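Local coordinates for amicyanin (Paracoccus versutus, PDB 1ID2), which carries electrons as a type 1 blue copper protein, probably accepting them from a redox partner and passing them on, at residues V44-G49 with H54-K59; A67-M72 with F92-P97. All blocks are in the same frame, centred on the assembly; numbering follows the deposited sequence.

Contact 1 of 2, residues V44-G49 with H54-K59; sequences VYWVNG and HNVAFK. With CU (copper (II) ion), chain D.
Trp46 and Val56 form a small buried apolar contact close to the centre of the chain, where strand 43-48 faces the stretch that leads from the copper ligand His54 into strand 57-58. One methyl carries it: Val56 CG2 sits over the five-membered ring of the indole, 3.6 Å from its centroid and 13° off the ring normal, a CH-pi contact nearly square to the face. CG1 of Val56 is anti to the backbone N (chi1 171°), which leaves CG2 beside that N and turned to the tryptophan. On the opposite face Val44 CG1 lies 4.0 Å above the ring plane and displaced toward the rim, so the indole is held between two valine methyls, while the ring of Tyr91 meets it edge-to-face. Were Trp46 an alanine, the Val56 methyl would probably face a gap and Tyr91 would lose its aromatic partner. This is interior packing of the cupredoxin fold, a Greek-key beta sandwich that carries its copper at one end. Toward that end Asn48 and His54 meet: OD1 of Asn48 lies 3.4 Å from His54 CD2, in the plane of the imidazole at its edge, and the amide is turned 65° from the ring. The same oxygen accepts the Glu50 backbone N-H in an Asx turn, and ND2 bonds to the carbonyls of Met52 and Met73; three bonds thus fix the rotation of the amide. His54 ND1 binds copper at 2.0 Å, and its NE2 is hydrogen-bonded to Glu50 OE2, so both ring nitrogens are engaged, which probably limits how far the ring can turn about the metal bond.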
ATOM      1  N   VAL A  44      -0.683   4.758   5.243  1.00 21.19           N
ATOM      2  CA  VAL A  44      -1.485   3.534   5.184  1.00 12.43           C
ATOM      3  C   VAL A  44      -0.509   2.386   5.289  1.00 14.99           C
ATOM      4  O   VAL A  44       0.514   2.418   4.653  1.00  7.82           O
ATOM      5  CB  VAL A  44      -2.242   3.372   3.845  1.00  8.32           C
ATOM      6  CG1 VAL A  44      -3.159   2.177   3.913  1.00  9.02           C
ATOM      7  CG2 VAL A  44      -3.035   4.617   3.524  1.00  5.49           C
ATOM      8  N   TYR A  45      -0.842   1.366   6.073  1.00 14.85           N
ATOM      9  CA  TYR A  45      -0.061   0.139   6.094  1.00  6.51           C
ATOM     10  C   TYR A  45      -0.857  -0.978   5.454  1.00  3.80           C
ATOM     11  O   TYR A  45      -2.083  -0.999   5.535  1.00  6.91           O
ATOM     12  CB  TYR A  45       0.282  -0.259   7.533  1.00 13.04           C
ATOM     13  CG  TYR A  45       1.274   0.664   8.218  1.00 11.31           C
ATOM     14  CD1 TYR A  45       0.891   1.925   8.671  1.00 15.90           C
ATOM     15  CD2 TYR A  45       2.567   0.248   8.472  1.00 14.67           C
ATOM     16  CE1 TYR A  45       1.782   2.743   9.348  1.00 17.02           C
ATOM     17  CE2 TYR A  45       3.453   1.045   9.180  1.00 13.57           C
ATOM     18  CZ  TYR A  45       3.061   2.286   9.607  1.00 19.22           C
ATOM     19  OH  TYR A  45       3.957   3.067  10.303  1.00 40.44           O
ATOM     20  N   TRP A  46      -0.157  -1.829   4.717  1.00  9.49           N
ATOM     21  CA  TRP A  46      -0.720  -3.053   4.176  1.00  9.54           C
ATOM     22  C   TRP A  46      -0.041  -4.158   4.937  1.00 11.92           C
ATOM     23  O   TRP A  46       1.121  -4.020   5.285  1.00  5.91           O
ATOM     24  CB  TRP A  46      -0.389  -3.196   2.691  1.00  7.95           C
ATOM     25  CG  TRP A  46      -1.218  -2.324   1.815  1.00 16.37           C
ATOM     26  CD1 TRP A  46      -2.388  -2.657   1.200  1.00  4.79           C
ATOM     27  CD2 TRP A  46      -0.965  -0.944   1.498  1.00 13.85           C
ATOM     28  NE1 TRP A  46      -2.888  -1.569   0.539  1.00 13.45           N
ATOM     29  CE2 TRP A  46      -2.043  -0.512   0.707  1.00 10.45           C
ATOM     30  CE3 TRP A  46       0.070  -0.052   1.800  1.00 16.59           C
ATOM     31  CZ2 TRP A  46      -2.107   0.804   0.214  1.00 12.70           C
ATOM     32  CZ3 TRP A  46      -0.002   1.243   1.311  1.00 13.86           C
ATOM     33  CH2 TRP A  46      -1.080   1.656   0.526  1.00 16.99           C
ATOM     34  N   VAL A  47      -0.796  -5.186   5.307  1.00  8.86           N
ATOM     35  CA  VAL A  47      -0.235  -6.345   6.014  1.00 10.26           C
ATOM     36  C   VAL A  47      -0.694  -7.622   5.310  1.00 11.38           C
ATOM     37  O   VAL A  47      -1.884  -7.870   5.129  1.00  8.92           O
ATOM     38  CB  VAL A  47      -0.703  -6.405   7.503  1.00 20.94           C
ATOM     39  CG1 VAL A  47      -0.130  -7.640   8.182  1.00 14.70           C
ATOM     40  CG2 VAL A  47      -0.269  -5.149   8.253  1.00 24.62           C
ATOM     41  N   ASN A  48       0.269  -8.405   4.854  1.00 12.66           N
ATOM     42  CA  ASN A  48      -0.012  -9.637   4.164  1.00 12.69           C
ATOM     43  C   ASN A  48      -0.247 -10.769   5.163  1.00 21.56           C
ATOM     44  O   ASN A  48       0.626 -11.066   5.989  1.00 11.89           O
ATOM     45  CB  ASN A  48       1.162  -9.999   3.237  1.00 13.66           C
ATOM     46  CG  ASN A  48       0.855 -11.217   2.370  1.00 11.83           C
ATOM     47  OD1 ASN A  48      -0.281 -11.637   2.291  1.00 21.12           O
ATOM     48  ND2 ASN A  48       1.872 -11.776   1.722  1.00  6.75           N
ATOM     49  N   GLY A  49      -1.423 -11.373   5.098  1.00 15.65           N
ATOM     50  CA  GLY A  49      -1.748 -12.435   6.014  1.00  8.57           C
ATOM     51  C   GLY A  49      -1.379 -13.815   5.507  1.00 23.60           C
ATOM     52  O   GLY A  49      -1.464 -14.770   6.266  1.00 18.98           O
ATOM     53  N   HIS A  54       2.747 -10.586  -1.860  1.00 15.38           N
ATOM     54  CA  HIS A  54       1.934  -9.532  -2.438  1.00  3.90           C
ATOM     55  C   HIS A  54       2.661  -8.210  -2.238  1.00 10.00           C
ATOM     56  O   HIS A  54       3.439  -8.077  -1.296  1.00 17.70           O
ATOM     57  CB  HIS A  54       0.574  -9.488  -1.762  1.00  5.83           C
ATOM     58  CG  HIS A  54      -0.255 -10.728  -1.981  1.00 12.35           C
ATOM     59  ND1 HIS A  54      -0.698 -11.095  -3.227  1.00 18.41           N
ATOM     60  CD2 HIS A  54      -0.796 -11.562  -1.062  1.00 12.72           C
ATOM     61  CE1 HIS A  54      -1.489 -12.134  -3.040  1.00  7.29           C
ATOM     62  NE2 HIS A  54      -1.584 -12.458  -1.758  1.00  9.25           N
ATOM     63  N   ASN A  55       2.559  -7.308  -3.207  1.00 12.62           N
ATOM     64  CA  ASN A  55       3.096  -5.959  -3.029  1.00 10.35           C
ATOM     65  C   ASN A  55       2.040  -4.906  -3.331  1.00 15.19           C
ATOM     66  O   ASN A  55       0.843  -5.232  -3.422  1.00 13.60           O
ATOM     67  CB  ASN A  55       4.349  -5.731  -3.894  1.00 10.60           C
ATOM     68  CG  ASN A  55       4.024  -5.486  -5.359  1.00 13.86           C
ATOM     69  OD1 ASN A  55       3.004  -5.937  -5.840  1.00 16.35           O
ATOM     70  ND2 ASN A  55       4.944  -4.859  -6.091  1.00  4.59           N
ATOM     71  N   VAL A  56       2.454  -3.636  -3.260  1.00 17.24           N
ATOM     72  CA  VAL A  56       1.602  -2.499  -3.637  1.00 11.75           C
ATOM     73  C   VAL A  56       2.316  -1.749  -4.747  1.00 15.85           C
ATOM     74  O   VAL A  56       3.517  -1.497  -4.622  1.00 15.84           O
ATOM     75  CB  VAL A  56       1.362  -1.546  -2.421  1.00 18.06           C
ATOM     76  CG1 VAL A  56       0.678  -0.264  -2.853  1.00 26.35           C
ATOM     77  CG2 VAL A  56       0.488  -2.237  -1.410  1.00 18.76           C
ATOM     78  N   ALA A  57       1.649  -1.598  -5.897  1.00 27.02           N
ATOM     79  CA  ALA A  57       2.239  -0.933  -7.062  1.00  9.84           C
ATOM     80  C   ALA A  57       1.300   0.068  -7.740  1.00 14.71           C
ATOM     81  O   ALA A  57       0.069   0.019  -7.573  1.00 12.97           O
ATOM     82  CB  ALA A  57       2.727  -1.974  -8.078  1.00  5.36           C
ATOM     83  N   PHE A  58       1.905   1.071  -8.366  1.00  6.14           N
ATOM     84  CA  PHE A  58       1.160   2.155  -9.009  1.00 15.32           C
ATOM     85  C   PHE A  58       1.693   2.244 -10.438  1.00 10.70           C
ATOM     86  O   PHE A  58       2.890   2.074 -10.664  1.00 14.82           O
ATOM     87  CB  PHE A  58       1.378   3.506  -8.285  1.00  9.65           C
ATOM     88  CG  PHE A  58       0.868   3.551  -6.830  1.00 12.01           C
ATOM     89  CD1 PHE A  58      -0.446   3.868  -6.543  1.00 12.35           C
ATOM     90  CD2 PHE A  58       1.718   3.283  -5.764  1.00  6.19           C
ATOM     91  CE1 PHE A  58      -0.913   3.898  -5.218  1.00 10.56           C
ATOM     92  CE2 PHE A  58       1.255   3.317  -4.444  1.00  9.93           C
ATOM     93  CZ  PHE A  58      -0.053   3.620  -4.174  1.00 17.90           C
ATOM     94  N   LYS A  59       0.786   2.330 -11.406  1.00 25.03           N
ATOM     95  CA  LYS A  59       1.154   2.597 -12.801  1.00 12.55           C
ATOM     96  C   LYS A  59       1.765   4.004 -12.917  1.00 22.24           C
ATOM     97  O   LYS A  59       1.681   4.808 -11.985  1.00 36.48           O
ATOM     98  CB  LYS A  59      -0.087   2.529 -13.707  1.00 19.97           C
ATOM     99  CG  LYS A  59      -0.764   1.164 -13.832  1.00 23.35           C
ATOM    100  CD  LYS A  59      -0.052   0.316 -14.862  1.00 22.53           C
ATOM    101  CE  LYS A  59      -0.526  -1.127 -14.852  1.00 32.33           C
ATOM    102  NZ  LYS A  59       0.590  -2.042 -15.264  1.00 49.54           N
TER
HETATM  103 CU    CU D 107      -0.618 -10.205  -5.038  1.00 21.77          CU

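Contact 2 of 2, residues A67-M72 with F92-P97; sequences AFRGEM and FCTPHP. With CU (copper (II) ion), chain D.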
ATOM      1  N   ALA A  67       6.303   4.963 -12.677  1.00 31.35           N
ATOM      2  CA  ALA A  67       5.656   3.852 -11.991  1.00 34.03           C
ATOM      3  C   ALA A  67       6.373   3.559 -10.681  1.00 29.37           C
ATOM      4  O   ALA A  67       7.602   3.702 -10.587  1.00 46.45           O
ATOM      5  CB  ALA A  67       5.676   2.610 -12.871  1.00 18.51           C
ATOM      6  N   PHE A  68       5.611   3.040  -9.721  1.00 50.83           N
ATOM      7  CA  PHE A  68       6.128   2.663  -8.410  1.00 21.12           C
ATOM      8  C   PHE A  68       5.752   1.210  -8.084  1.00 10.20           C
ATOM      9  O   PHE A  68       4.586   0.830  -8.133  1.00 22.48           O
ATOM     10  CB  PHE A  68       5.578   3.619  -7.334  1.00 21.77           C
ATOM     11  CG  PHE A  68       6.136   3.369  -5.961  1.00 31.94           C
ATOM     12  CD1 PHE A  68       5.466   2.533  -5.070  1.00 46.61           C
ATOM     13  CD2 PHE A  68       7.409   3.815  -5.627  1.00 26.82           C
ATOM     14  CE1 PHE A  68       6.063   2.129  -3.888  1.00 33.37           C
ATOM     15  CE2 PHE A  68       8.021   3.414  -4.435  1.00 38.69           C
ATOM     16  CZ  PHE A  68       7.351   2.567  -3.570  1.00 31.00           C
ATOM     17  N   ARG A  69       6.756   0.393  -7.788  1.00  8.30           N
ATOM     18  CA  ARG A  69       6.521  -0.983  -7.416  1.00 11.82           C
ATOM     19  C   ARG A  69       7.071  -1.208  -6.024  1.00 20.42           C
ATOM     20  O   ARG A  69       8.271  -1.116  -5.827  1.00 24.73           O
ATOM     21  CB  ARG A  69       7.227  -1.907  -8.391  1.00 18.86           C
ATOM     22  CG  ARG A  69       6.664  -3.308  -8.418  1.00 60.70           C
ATOM     23  CD  ARG A  69       7.764  -4.355  -8.456  1.00 62.97           C
ATOM     24  NE  ARG A  69       8.150  -4.770  -7.108  1.00115.62           N
ATOM     25  CZ  ARG A  69       8.206  -6.032  -6.685  1.00 97.22           C
ATOM     26  NH1 ARG A  69       7.885  -7.042  -7.492  1.00 87.30           N
ATOM     27  NH2 ARG A  69       8.665  -6.290  -5.468  1.00 54.25           N
ATOM     28  N   GLY A  70       6.203  -1.494  -5.064  1.00 12.39           N
ATOM     29  CA  GLY A  70       6.661  -1.731  -3.708  1.00 17.69           C
ATOM     30  C   GLY A  70       7.335  -3.087  -3.650  1.00 12.07           C
ATOM     31  O   GLY A  70       7.097  -3.926  -4.512  1.00 23.55           O
ATOM     32  N   GLU A  71       8.151  -3.321  -2.633  1.00 32.43           N
ATOM     33  CA  GLU A  71       8.764  -4.633  -2.435  1.00 17.05           C
ATOM     34  C   GLU A  71       7.721  -5.646  -1.969  1.00 12.96           C
ATOM     35  O   GLU A  71       6.703  -5.268  -1.374  1.00 15.97           O
ATOM     36  CB  GLU A  71       9.881  -4.528  -1.397  1.00 22.65           C
ATOM     37  CG  GLU A  71      11.197  -4.005  -1.960  1.00 33.06           C
ATOM     38  CD  GLU A  71      12.350  -4.105  -0.967  1.00 59.66           C
ATOM     39  OE1 GLU A  71      12.519  -5.162  -0.315  1.00 49.91           O
ATOM     40  OE2 GLU A  71      13.112  -3.123  -0.855  1.00 38.72           O
ATOM     41  N   MET A  72       7.944  -6.918  -2.302  1.00 15.15           N
ATOM     42  CA  MET A  72       7.043  -8.027  -1.921  1.00 20.28           C
ATOM     43  C   MET A  72       7.030  -8.325  -0.411  1.00 22.05           C
ATOM     44  O   MET A  72       8.083  -8.329   0.224  1.00 18.76           O
ATOM     45  CB  MET A  72       7.438  -9.309  -2.664  1.00 19.33           C
ATOM     46  CG  MET A  72       7.508  -9.171  -4.186  1.00 41.28           C
ATOM     47  SD  MET A  72       5.937  -8.742  -4.950  1.00 30.35           S
ATOM     48  CE  MET A  72       5.039 -10.087  -4.389  1.00 13.50           C
ATOM     49  N   PHE A  92      -2.265  -1.907  -7.461  1.00 13.65           N
ATOM     50  CA  PHE A  92      -2.520  -3.279  -7.816  1.00  6.85           C
ATOM     51  C   PHE A  92      -1.293  -4.059  -7.352  1.00  6.93           C
ATOM     52  O   PHE A  92      -0.310  -3.474  -6.886  1.00  5.52           O
ATOM     53  CB  PHE A  92      -2.722  -3.404  -9.348  1.00  3.33           C
ATOM     54  CG  PHE A  92      -1.544  -2.924 -10.153  1.00  6.79           C
ATOM     55  CD1 PHE A  92      -1.333  -1.565 -10.348  1.00  5.44           C
ATOM     56  CD2 PHE A  92      -0.578  -3.816 -10.603  1.00  9.07           C
ATOM     57  CE1 PHE A  92      -0.177  -1.106 -10.953  1.00  4.75           C
ATOM     58  CE2 PHE A  92       0.589  -3.354 -11.219  1.00 22.35           C
ATOM     59  CZ  PHE A  92       0.785  -1.979 -11.384  1.00  6.01           C
ATOM     60  N   CYS A  93      -1.379  -5.379  -7.418  1.00 15.10           N
ATOM     61  CA  CYS A  93      -0.299  -6.238  -6.984  1.00 20.77           C
ATOM     62  C   CYS A  93       0.385  -6.697  -8.241  1.00 13.91           C
ATOM     63  O   CYS A  93      -0.272  -7.105  -9.186  1.00 13.89           O
ATOM     64  CB  CYS A  93      -0.862  -7.429  -6.199  1.00 10.20           C
ATOM     65  SG  CYS A  93       0.402  -8.588  -5.753  1.00 11.25           S
ATOM     66  N   THR A  94       1.682  -6.456  -8.314  1.00  7.82           N
ATOM     67  CA  THR A  94       2.429  -6.568  -9.552  1.00 11.11           C
ATOM     68  C   THR A  94       2.285  -7.927 -10.234  1.00 29.35           C
ATOM     69  O   THR A  94       2.015  -7.997 -11.424  1.00 16.85           O
ATOM     70  CB  THR A  94       3.925  -6.261  -9.301  1.00 10.87           C
ATOM     71  OG1 THR A  94       4.062  -4.891  -8.917  1.00 16.90           O
ATOM     72  CG2 THR A  94       4.759  -6.518 -10.553  1.00  9.18           C
ATOM     73  N   PRO A  95       2.463  -9.029  -9.490  1.00 15.82           N
ATOM     74  CA  PRO A  95       2.303 -10.325 -10.148  1.00 21.12           C
ATOM     75  C   PRO A  95       0.839 -10.807 -10.262  1.00 19.55           C
ATOM     76  O   PRO A  95       0.541 -11.747 -11.008  1.00 35.99           O
ATOM     77  CB  PRO A  95       3.155 -11.246  -9.282  1.00 13.13           C
ATOM     78  CG  PRO A  95       3.000 -10.658  -7.921  1.00 17.56           C
ATOM     79  CD  PRO A  95       3.046  -9.179  -8.144  1.00 20.00           C
ATOM     80  N   HIS A  96      -0.071 -10.098  -9.592  1.00 13.53           N
ATOM     81  CA  HIS A  96      -1.490 -10.452  -9.539  1.00 10.09           C
ATOM     82  C   HIS A  96      -2.324  -9.211  -9.812  1.00  6.85           C
ATOM     83  O   HIS A  96      -2.973  -8.676  -8.899  1.00 14.97           O
ATOM     84  CB  HIS A  96      -1.839 -10.992  -8.144  1.00 14.42           C
ATOM     85  CG  HIS A  96      -0.882 -12.031  -7.630  1.00 18.06           C
ATOM     86  ND1 HIS A  96      -0.337 -11.944  -6.366  1.00 20.00           N
ATOM     87  CD2 HIS A  96      -0.347 -13.099  -8.275  1.00 27.49           C
ATOM     88  CE1 HIS A  96       0.512 -12.947  -6.276  1.00 20.61           C
ATOM     89  NE2 HIS A  96       0.550 -13.671  -7.409  1.00 17.78           N
ATOM     90  N   PRO A  97      -2.300  -8.708 -11.065  1.00 13.56           N
ATOM     91  CA  PRO A  97      -2.879  -7.405 -11.402  1.00 15.18           C
ATOM     92  C   PRO A  97      -4.409  -7.361 -11.296  1.00 15.44           C
ATOM     93  O   PRO A  97      -5.014  -6.311 -11.430  1.00 19.84           O
ATOM     94  CB  PRO A  97      -2.422  -7.173 -12.841  1.00 23.77           C
ATOM     95  CG  PRO A  97      -1.525  -8.330 -13.176  1.00 29.03           C
ATOM     96  CD  PRO A  97      -1.886  -9.424 -12.282  1.00 17.13           C
TER
HETATM   97 CU    CU D 107      -0.618 -10.205  -5.038  1.00 21.77          CU
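Arg69 and Thr94 meet with their side chains at about a right angle, and it is the aliphatic part of the arginine that touches. With CG anti to the backbone N (chi1 -159°), the aliphatic chain swings round to the threonine, and CG comes to 3.1 Å from Thr94 OG1. Bends at chi2 and chi3 then carry the guanidinium past Thr94 CG2, which approaches it obliquely. Met72 and Pro95 are arranged differently: they reach toward each other tip to tip, with Met72 CE 4.1 Å from Pro95 CG, a light apolar touch near the surface. That proline carbon also rests over the centre of the His96 ring, 3.7 Å above its plane, so it touches both the methionine and a copper ligand. Asn55 ties the two segments together, its ND2 bonding to the Gly70 carbonyl and its OD1 taking the Thr94 backbone N-H. Within 92-97 a weak bond from His96 N to Cys93 O, 3.0 Å long, closes a turn that brings two ligands to the metal, Cys93 SG at 2.0 Å and His96 ND1 at 2.2 Å. With Met99 following, two residues separate each ligand from the next, giving the short ligand loop between the last two strands that characterises the type 1 copper site of amicyanins.

In the fold
Contact 1 is core and contact 2 surface, yet their centres are only 8 Å apart and both reach the same copper. They share the two-stranded antiparallel sheet of strands 57-58 and 68-69: Phe58 N lies 2.7 Å from Phe68 O, and Val56 O as far from Gly70 N, both probable hydrogen bonds. Contact 1 packs the residues just before strand 57-58 against strand 43-48 with aromatic and aliphatic groups and, nearer the copper, an amide against the imidazole edge; contact 2 sets the other strand beside the ligand loop through partly aliphatic touches at the surface. Each supplies copper ligands from a different part of the chain, one histidine from 54-59 and a cysteine and histidine from 92-97.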